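Local coordinates for phosphoserine aminotransferase (PDB 2C0R), which catalyses the reversible, pyridoxal phosphate-dependent transamination between phosphoserine and 3-phosphohydroxypyruvate, a step of serine biosynthesis, and a matching reaction in pyridoxine biosynthesis, at residues 16-22 with 254-258; 281-286 with 354-358; 320-325 with 349-353. The protein carries 1 engineered substitution. All blocks are in the same frame, centred on the assembly; numbering follows the deposited sequence.

Interaction 1: 16-22 with 254-258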
loop_
_atom_site.group_PDB
_atom_site.type_symbol
_atom_site.label_atom_id
_atom_site.label_comp_id
_atom_site.label_asym_id
_atom_site.label_seq_id
_atom_site.Cartn_x
_atom_site.Cartn_y
_atom_site.Cartn_z
ATOM N N PRO A 16 -0.072 19.502 2.779
ATOM C CA PRO A 16 0.507 20.864 2.811
ATOM C C PRO A 16 1.095 21.210 1.446
ATOM O O PRO A 16 1.858 20.387 0.888
ATOM C CB PRO A 16 1.609 20.729 3.856
ATOM C CG PRO A 16 1.143 19.615 4.750
ATOM C CD PRO A 16 0.579 18.623 3.743
ATOM N N LEU A 17 0.753 22.367 0.901
ATOM C CA LEU A 17 1.319 22.737 -0.416
ATOM C C LEU A 17 2.849 22.678 -0.402
ATOM O O LEU A 17 3.455 22.261 -1.380
ATOM C CB LEU A 17 0.888 24.141 -0.801
ATOM C CG LEU A 17 1.369 24.627 -2.154
ATOM C CD1 LEU A 17 1.075 23.627 -3.276
ATOM C CD2 LEU A 17 0.707 25.977 -2.445
ATOM N N GLU A 18 3.471 23.051 0.719
ATOM C CA GLU A 18 4.940 23.057 0.815
ATOM C C GLU A 18 5.492 21.636 0.676
ATOM O O GLU A 18 6.556 21.369 0.093
ATOM C CB GLU A 18 5.432 23.606 2.152
ATOM C CG GLU A 18 4.488 23.340 3.308
ATOM C CD GLU A 18 3.478 24.413 3.645
ATOM O OE1 GLU A 18 2.466 24.585 2.921
ATOM O OE2 GLU A 18 3.655 25.099 4.690
ATOM N N VAL A 19 4.780 20.693 1.254
ATOM C CA VAL A 19 5.221 19.300 1.148
ATOM C C VAL A 19 5.109 18.828 -0.291
ATOM O O VAL A 19 6.018 18.158 -0.786
ATOM C CB VAL A 19 4.357 18.431 2.069
ATOM C CG1 VAL A 19 4.553 16.967 1.717
ATOM C CG2 VAL A 19 4.745 18.712 3.511
ATOM N N LEU A 20 4.004 19.159 -0.974
ATOM C CA LEU A 20 3.859 18.782 -2.367
ATOM C C LEU A 20 4.962 19.439 -3.177
ATOM O O LEU A 20 5.529 18.820 -4.041
ATOM C CB LEU A 20 2.510 19.220 -2.887
ATOM C CG LEU A 20 1.295 18.528 -2.277
ATOM C CD1 LEU A 20 0.027 19.194 -2.769
ATOM C CD2 LEU A 20 1.285 17.057 -2.652
ATOM N N GLU A 21 5.271 20.693 -2.903
ATOM C CA GLU A 21 6.315 21.376 -3.673
ATOM C C GLU A 21 7.680 20.750 -3.431
ATOM O O GLU A 21 8.500 20.614 -4.355
ATOM C CB GLU A 21 6.348 22.849 -3.330
ATOM C CG GLU A 21 5.073 23.575 -3.799
ATOM C CD GLU A 21 5.121 25.031 -3.351
ATOM O OE1 GLU A 21 5.948 25.359 -2.453
ATOM O OE2 GLU A 21 4.331 25.817 -3.916
ATOM N N ARG A 22 7.972 20.380 -2.199
ATOM C CA ARG A 22 9.256 19.753 -1.865
ATOM C C ARG A 22 9.406 18.396 -2.561
ATOM O O ARG A 22 10.454 18.065 -3.138
ATOM C CB ARG A 22 9.370 19.535 -0.345
ATOM C CG ARG A 22 9.779 20.749 0.462
ATOM C CD ARG A 22 9.525 20.687 1.966
ATOM N NE ARG A 22 9.196 21.989 2.550
ATOM C CZ ARG A 22 8.484 22.171 3.657
ATOM N NH1 ARG A 22 8.034 21.080 4.285
ATOM N NH2 ARG A 22 8.196 23.379 4.177
ATOM N N TRP A 254 6.721 18.855 8.444
ATOM C CA TRP A 254 5.848 20.050 8.391
ATOM C C TRP A 254 5.094 20.219 9.701
ATOM O O TRP A 254 4.938 21.337 10.178
ATOM C CB TRP A 254 4.941 19.873 7.175
ATOM C CG TRP A 254 3.843 20.884 7.044
ATOM C CD1 TRP A 254 3.925 22.100 6.372
ATOM C CD2 TRP A 254 2.504 20.829 7.570
ATOM N NE1 TRP A 254 2.723 22.769 6.455
ATOM C CE2 TRP A 254 1.849 22.012 7.183
ATOM C CE3 TRP A 254 1.805 19.887 8.331
ATOM C CZ2 TRP A 254 0.524 22.264 7.539
ATOM C CZ3 TRP A 254 0.493 20.131 8.683
ATOM C CH2 TRP A 254 -0.137 21.320 8.286
ATOM N N ILE A 255 4.633 19.122 10.319
ATOM C CA ILE A 255 3.911 19.306 11.599
ATOM C C ILE A 255 4.838 19.937 12.612
ATOM O O ILE A 255 4.449 20.829 13.385
ATOM C CB ILE A 255 3.364 17.948 12.098
ATOM C CG1 ILE A 255 2.285 17.378 11.200
ATOM C CG2 ILE A 255 2.808 18.107 13.529
ATOM C CD1 ILE A 255 1.785 15.970 11.526
ATOM N N GLU A 256 6.088 19.475 12.601
ATOM C CA GLU A 256 7.049 20.051 13.561
ATOM C C GLU A 256 7.181 21.534 13.266
ATOM O O GLU A 256 7.219 22.371 14.180
ATOM C CB GLU A 256 8.377 19.294 13.489
ATOM C CG GLU A 256 9.492 19.887 14.308
ATOM C CD GLU A 256 9.486 19.636 15.798
ATOM O OE1 GLU A 256 10.607 19.603 16.371
ATOM O OE2 GLU A 256 8.410 19.490 16.430
ATOM N N GLU A 257 7.244 21.904 11.994
ATOM C CA GLU A 257 7.426 23.312 11.641
ATOM C C GLU A 257 6.240 24.180 12.020
ATOM O O GLU A 257 6.370 25.404 12.115
ATOM C CB GLU A 257 7.553 23.488 10.130
ATOM C CG GLU A 257 8.815 22.979 9.498
ATOM C CD GLU A 257 8.730 23.005 7.972
ATOM O OE1 GLU A 257 7.611 23.101 7.406
ATOM O OE2 GLU A 257 9.806 22.924 7.356
ATOM N N ARG A 258 5.107 23.528 12.166
ATOM C CA ARG A 258 3.863 24.200 12.450
ATOM C C ARG A 258 3.688 24.345 13.963
ATOM O O ARG A 258 2.634 24.785 14.398
ATOM C CB ARG A 258 2.693 23.412 11.884
ATOM C CG ARG A 258 2.514 23.371 10.383
ATOM C CD ARG A 258 1.849 24.665 9.918
ATOM N NE ARG A 258 2.483 25.238 8.770
ATOM C CZ ARG A 258 3.620 25.111 8.124
ATOM N NH1 ARG A 258 4.608 24.283 8.451
ATOM N NH2 ARG A 258 3.767 25.897 7.052
#

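Interaction 2: 281-286 with 354-358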
loop_
_atom_site.group_PDB
_atom_site.type_symbol
_atom_site.label_atom_id
_atom_site.label_comp_id
_atom_site.label_asym_id
_atom_site.label_seq_id
_atom_site.Cartn_x
_atom_site.Cartn_y
_atom_site.Cartn_z
ATOM N N GLN A 281 -24.770 30.138 14.106
ATOM C CA GLN A 281 -25.342 31.458 13.882
ATOM C C GLN A 281 -25.866 31.444 12.450
ATOM O O GLN A 281 -25.435 32.113 11.519
ATOM C CB GLN A 281 -24.257 32.507 14.067
ATOM C CG GLN A 281 -23.624 32.587 15.445
ATOM C CD GLN A 281 -24.550 33.140 16.519
ATOM O OE1 GLN A 281 -24.769 32.521 17.565
ATOM N NE2 GLN A 281 -25.093 34.329 16.249
ATOM N N SER A 282 -26.838 30.591 12.181
ATOM C CA SER A 282 -27.308 30.416 10.810
ATOM C C SER A 282 -28.820 30.575 10.803
ATOM O O SER A 282 -29.453 30.413 9.763
ATOM C CB SER A 282 -26.929 29.057 10.253
ATOM O OG SER A 282 -27.689 28.021 10.891
ATOM N N GLY A 283 -29.432 30.919 11.933
ATOM C CA GLY A 283 -30.884 31.087 11.903
ATOM C C GLY A 283 -31.582 29.756 11.711
ATOM O O GLY A 283 -32.710 29.726 11.202
ATOM N N GLY A 284 -30.947 28.643 12.068
ATOM C CA GLY A 284 -31.525 27.311 11.889
ATOM C C GLY A 284 -31.348 26.816 10.472
ATOM O O GLY A 284 -31.791 25.711 10.127
ATOM N N PHE A 285 -30.690 27.611 9.620
ATOM C CA PHE A 285 -30.554 27.166 8.222
ATOM C C PHE A 285 -29.573 26.009 8.059
ATOM O O PHE A 285 -29.756 25.153 7.199
ATOM C CB PHE A 285 -30.080 28.336 7.370
ATOM C CG PHE A 285 -30.037 28.047 5.877
ATOM C CD1 PHE A 285 -31.150 28.172 5.058
ATOM C CD2 PHE A 285 -28.851 27.621 5.282
ATOM C CE1 PHE A 285 -31.113 27.890 3.698
ATOM C CE2 PHE A 285 -28.816 27.367 3.927
ATOM C CZ PHE A 285 -29.911 27.501 3.106
ATOM N N TYR A 286 -28.529 26.014 8.873
ATOM C CA TYR A 286 -27.566 24.948 8.993
ATOM C C TYR A 286 -27.732 24.307 10.380
ATOM O O TYR A 286 -27.871 25.045 11.347
ATOM C CB TYR A 286 -26.102 25.393 8.861
ATOM C CG TYR A 286 -25.832 26.020 7.490
ATOM C CD1 TYR A 286 -25.495 27.367 7.427
ATOM C CD2 TYR A 286 -25.933 25.281 6.316
ATOM C CE1 TYR A 286 -25.246 27.965 6.210
ATOM C CE2 TYR A 286 -25.701 25.891 5.094
ATOM C CZ TYR A 286 -25.361 27.240 5.063
ATOM O OH TYR A 286 -25.125 27.888 3.876
ATOM N N MET A 354 -21.074 29.694 2.745
ATOM C CA MET A 354 -22.232 29.317 3.540
ATOM C C MET A 354 -23.108 30.514 3.860
ATOM O O MET A 354 -24.330 30.389 3.893
ATOM C CB MET A 354 -21.762 28.664 4.865
ATOM C CG MET A 354 -21.298 27.231 4.634
ATOM S SD MET A 354 -20.488 26.582 6.120
ATOM C CE MET A 354 -21.910 26.377 7.211
ATOM N N GLU A 355 -22.504 31.682 4.096
ATOM C CA GLU A 355 -23.300 32.886 4.365
ATOM C C GLU A 355 -24.093 33.291 3.134
ATOM O O GLU A 355 -25.278 33.586 3.221
ATOM C CB GLU A 355 -22.350 34.005 4.802
ATOM C CG GLU A 355 -23.129 35.292 5.026
ATOM C CD GLU A 355 -23.978 35.351 6.275
ATOM O OE1 GLU A 355 -24.809 36.267 6.348
ATOM O OE2 GLU A 355 -23.837 34.499 7.191
ATOM N N HIS A 356 -23.464 33.308 1.962
ATOM C CA HIS A 356 -24.151 33.585 0.706
ATOM C C HIS A 356 -25.299 32.608 0.438
ATOM O O HIS A 356 -26.411 33.015 0.035
ATOM C CB HIS A 356 -23.216 33.525 -0.515
ATOM C CG HIS A 356 -23.945 33.550 -1.835
ATOM N ND1 HIS A 356 -24.625 34.660 -2.312
ATOM C CD2 HIS A 356 -24.117 32.610 -2.797
ATOM C CE1 HIS A 356 -25.185 34.427 -3.478
ATOM N NE2 HIS A 356 -24.880 33.174 -3.801
ATOM N N PHE A 357 -25.042 31.323 0.616
ATOM C CA PHE A 357 -26.099 30.357 0.279
ATOM C C PHE A 357 -27.274 30.499 1.218
ATOM O O PHE A 357 -28.427 30.428 0.810
ATOM C CB PHE A 357 -25.469 28.950 0.301
ATOM C CG PHE A 357 -26.369 27.912 -0.331
ATOM C CD1 PHE A 357 -26.265 27.624 -1.674
ATOM C CD2 PHE A 357 -27.316 27.260 0.452
ATOM C CE1 PHE A 357 -27.088 26.649 -2.206
ATOM C CE2 PHE A 357 -28.133 26.290 -0.089
ATOM C CZ PHE A 357 -28.048 26.018 -1.444
ATOM N N LYS A 358 -26.984 30.735 2.490
ATOM C CA LYS A 358 -28.071 30.997 3.453
ATOM C C LYS A 358 -28.933 32.182 3.142
ATOM O O LYS A 358 -30.162 32.156 3.215
ATOM C CB LYS A 358 -27.356 31.182 4.811
ATOM C CG LYS A 358 -28.301 31.611 5.943
ATOM C CD LYS A 358 -27.450 31.749 7.207
ATOM C CE LYS A 358 -26.593 33.003 7.213
ATOM N NZ LYS A 358 -25.782 33.054 8.466
#

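Interaction 3: 320-325 with 349-353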
loop_
_atom_site.group_PDB
_atom_site.type_symbol
_atom_site.label_atom_id
_atom_site.label_comp_id
_atom_site.label_asym_id
_atom_site.label_seq_id
_atom_site.Cartn_x
_atom_site.Cartn_y
_atom_site.Cartn_z
ATOM N N GLU A 320 -17.959 27.092 -7.124
ATOM C CA GLU A 320 -17.086 28.100 -6.503
ATOM C C GLU A 320 -15.761 27.503 -6.028
ATOM O O GLU A 320 -15.053 28.173 -5.259
ATOM C CB GLU A 320 -17.769 28.771 -5.305
ATOM C CG GLU A 320 -19.157 29.336 -5.622
ATOM C CD GLU A 320 -19.024 30.385 -6.712
ATOM O OE1 GLU A 320 -20.010 30.611 -7.462
ATOM O OE2 GLU A 320 -17.912 30.950 -6.773
ATOM N N GLY A 321 -15.401 26.292 -6.449
ATOM C CA GLY A 321 -14.056 25.773 -6.176
ATOM C C GLY A 321 -13.936 24.864 -4.977
ATOM O O GLY A 321 -12.852 24.409 -4.616
ATOM N N PHE A 322 -15.048 24.553 -4.316
ATOM C CA PHE A 322 -15.045 23.623 -3.221
ATOM C C PHE A 322 -15.142 22.179 -3.700
ATOM O O PHE A 322 -15.878 21.854 -4.623
ATOM C CB PHE A 322 -16.257 23.896 -2.277
ATOM C CG PHE A 322 -16.113 25.269 -1.651
ATOM C CD1 PHE A 322 -16.730 26.370 -2.244
ATOM C CD2 PHE A 322 -15.375 25.425 -0.492
ATOM C CE1 PHE A 322 -16.593 27.622 -1.674
ATOM C CE2 PHE A 322 -15.238 26.707 0.062
ATOM C CZ PHE A 322 -15.842 27.796 -0.541
ATOM N N VAL A 323 -14.373 21.352 -2.996
ATOM C CA VAL A 323 -14.339 19.930 -3.298
ATOM C C VAL A 323 -14.659 19.134 -2.052
ATOM O O VAL A 323 -14.086 19.412 -0.970
ATOM C CB VAL A 323 -12.919 19.572 -3.827
ATOM C CG1 VAL A 323 -12.786 18.084 -4.043
ATOM C CG2 VAL A 323 -12.683 20.407 -5.093
ATOM N N GLY A 324 -15.545 18.152 -2.177
ATOM C CA GLY A 324 -15.709 17.126 -1.122
ATOM C C GLY A 324 -16.689 17.426 -0.026
ATOM O O GLY A 324 -16.722 16.672 0.968
ATOM N N LEU A 325 -17.537 18.448 -0.120
ATOM C CA LEU A 325 -18.421 18.807 0.995
ATOM C C LEU A 325 -19.644 17.914 1.104
ATOM O O LEU A 325 -20.306 17.935 2.146
ATOM C CB LEU A 325 -18.896 20.274 0.854
ATOM C CG LEU A 325 -17.795 21.303 1.030
ATOM C CD1 LEU A 325 -18.243 22.683 0.631
ATOM C CD2 LEU A 325 -17.279 21.306 2.470
ATOM N N ALA A 349 -13.171 30.762 3.255
ATOM C CA ALA A 349 -13.952 30.734 2.021
ATOM C C ALA A 349 -15.232 29.957 2.187
ATOM O O ALA A 349 -16.297 30.381 1.731
ATOM C CB ALA A 349 -13.096 30.177 0.883
ATOM N N LEU A 350 -15.175 28.820 2.890
ATOM C CA LEU A 350 -16.369 28.024 3.095
ATOM C C LEU A 350 -17.434 28.794 3.863
ATOM O O LEU A 350 -18.639 28.798 3.518
ATOM C CB LEU A 350 -15.989 26.729 3.865
ATOM C CG LEU A 350 -17.213 25.902 4.288
ATOM C CD1 LEU A 350 -18.031 25.472 3.094
ATOM C CD2 LEU A 350 -16.754 24.714 5.153
ATOM N N VAL A 351 -17.019 29.492 4.917
ATOM C CA VAL A 351 -17.988 30.225 5.737
ATOM C C VAL A 351 -18.616 31.327 4.920
ATOM O O VAL A 351 -19.807 31.617 5.078
ATOM C CB VAL A 351 -17.269 30.767 6.994
ATOM C CG1 VAL A 351 -18.058 31.890 7.655
ATOM C CG2 VAL A 351 -17.005 29.581 7.933
ATOM N N GLN A 352 -17.831 31.969 4.051
ATOM C CA GLN A 352 -18.363 33.019 3.170
ATOM C C GLN A 352 -19.391 32.409 2.243
ATOM O O GLN A 352 -20.493 32.964 2.093
ATOM C CB GLN A 352 -17.234 33.671 2.391
ATOM C CG GLN A 352 -16.204 34.453 3.184
ATOM C CD GLN A 352 -15.040 35.012 2.396
ATOM O OE1 GLN A 352 -14.009 35.355 2.997
ATOM N NE2 GLN A 352 -15.152 35.130 1.075
ATOM N N PHE A 353 -19.038 31.274 1.639
ATOM C CA PHE A 353 -19.989 30.577 0.778
ATOM C C PHE A 353 -21.257 30.199 1.533
ATOM O O PHE A 353 -22.361 30.368 1.029
ATOM C CB PHE A 353 -19.323 29.341 0.165
ATOM C CG PHE A 353 -20.353 28.522 -0.615
ATOM C CD1 PHE A 353 -20.715 28.954 -1.888
ATOM C CD2 PHE A 353 -20.936 27.370 -0.094
ATOM C CE1 PHE A 353 -21.667 28.259 -2.613
ATOM C CE2 PHE A 353 -21.896 26.677 -0.822
ATOM C CZ PHE A 353 -22.245 27.111 -2.087
#

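Interaction 1: 16-22 with 254-258
Trp254 reaches from the last turn of helix 242-257 to the start of helix 17-25, and its side chain touches Pro16, Glu18 and Val19. At the root, CB rests against Val19 CG2 (3.8 Å). CG stands anti to the backbone N (chi1 172°), which carries the ring over to Pro16. That proline, at the N-cap position of helix 17-25, sets its CB and CG on one indole face: CB sits 3.5 Å from the centroid of the five-membered ring, a CH-pi contact 11° off the normal, and CG comes within 3.4 Å of Trp254 CD2. Farther round the rim, Trp254 CD1 meets the aliphatic CG of Glu18 at 3.4 Å. NE1 then gives a weak, bent hydrogen bond to Glu18 OE2 (3.1 Å, 135° at the hydrogen), with the carboxylate plane perpendicular to the indole. The six-membered ring runs on beneath Pro16 CG, out to CH2. In this class-V aminotransferase the contact thus joins two helices far apart in sequence, and a salt-bridge network of Glu18, Arg22, Glu257 and Arg258 borders the indole. Arg258 CG covers the indole face opposite Pro16; the chain then bends at chi2 and chi3, laying the guanidinium face over NE1 and bringing NH2 to Glu18 OE2 in a salt bridge modelled at a doubtfully short 2.5 Å. Glu257 OE1 takes Arg22 NH2 on its syn lone pair at 3.3 Å and makes a longer, weak link to Arg258 NH1. Val19 and Arg22 also touch Glu250, while Leu17 packs on Val28 of the second subunit.

Interaction 2: 281-286 with 354-358
Met354 on helix 344-361 meets Tyr286, which directly follows the type I' beta turn of Ser282 to Phe285 in the loop after helix 260-280. The tyrosine hydroxyl donates to Met354 O (2.6 Å), arriving in the carbonyl plane on a lone pair, with a C=O...OH angle of 113°; the same oxygen also accepts the helical N-H of Lys358. Meanwhile Met354 CE, turned back by a bend at chi3, lies over one face of the Tyr286 ring, 3.8 Å from its centroid, and Phe285 CD2 stands over the opposite face. A phenylalanine in place of Tyr286 would probably leave Met354 O without its second donor and the loop less firmly tied to the helix. Next, Glu355 OE2 takes Lys358 NZ in a 2.7 Å salt bridge, met from above the carboxylate plane. Phe357 brings the CD2 edge of its ring to Phe285 CZ (3.7 Å), and its other contacts include Phe313, edge-to-face. Lys358 reaches back toward the turn: CA sits over the Phe285 ring, CD passes 3.5 Å from Ser282 O, and the bend at chi3 (75°) brings NZ to Gln281 O for a weak hydrogen bond of 3.2 Å.

Interaction 3: 320-325 with 349-353
Glu320 crosses the Phe353 side chain at about a right angle, its CG 4.1 Å from Phe353 CD1. The contact is peripheral: the chain bends at chi2, and it is the methylene that meets the ring. Gly321 then turns the backbone with positive phi, as the C-prime residue of the Schellman motif that ends helix 307-319, with Phe322 N reaching back to Ser317 O. That turn sends Phe322 at helix 344-361, and its ring carries most of the packing. With CG anti to its own carbonyl carbon (chi1 -64°), the ring drives its far end into the helix flank between Ala349, Leu350 and Phe353. CE1 touches Phe353 CB (3.7 Å), CE2 lies 3.5 Å from Leu350 CA, and CZ comes edge-on to Ala349 O, 3.5 Å away, with Ala349 CB close by. The carbonyl oxygen is already engaged by Phe353 N one turn on, an ordinary helical bond. The rings of Phe322 and Phe353 meet obliquely, centroids 5.5 Å apart and planes at 43°. The fold here is the small C-terminal domain of a fold-type I aminotransferase: strand 322-323 pairs in parallel with strand 6-7 from the chain's beginning, so Tyr6 adds its ring beside Phe322, and helix 344-361 packs across this pair. Val323 belongs to that pairing and touches Met35 of the second subunit. After Gly324, another positive-phi turn, Leu325 comes back toward the helix and runs antiparallel to the Leu350 side chain, the two CD1 methyls 3.7 Å apart, while both leucines also touch Phe8.

Interactions 2 and 3 are neighbours on helix 344-361: residues 349-353 and 354-358 adjoin in sequence, and the contact centres lie 14 Å apart. Interaction 3 is nested inside the loop that interaction 2 closes, and Phe313 makes edge-to-face ring contacts with both Phe353 and Phe357. Interaction 1 stands apart, its centre 23 Å from that of interaction 3 and 33 Å from that of interaction 2. It is the closest of the three to the cofactor site, though not in it: the Pro16 side chain is about 11 Å from that of Gln196, which binds pyridoxal phosphate, and about 12 Å from that of Lys197, the cofactor's attachment lysine, not linked to it in this model.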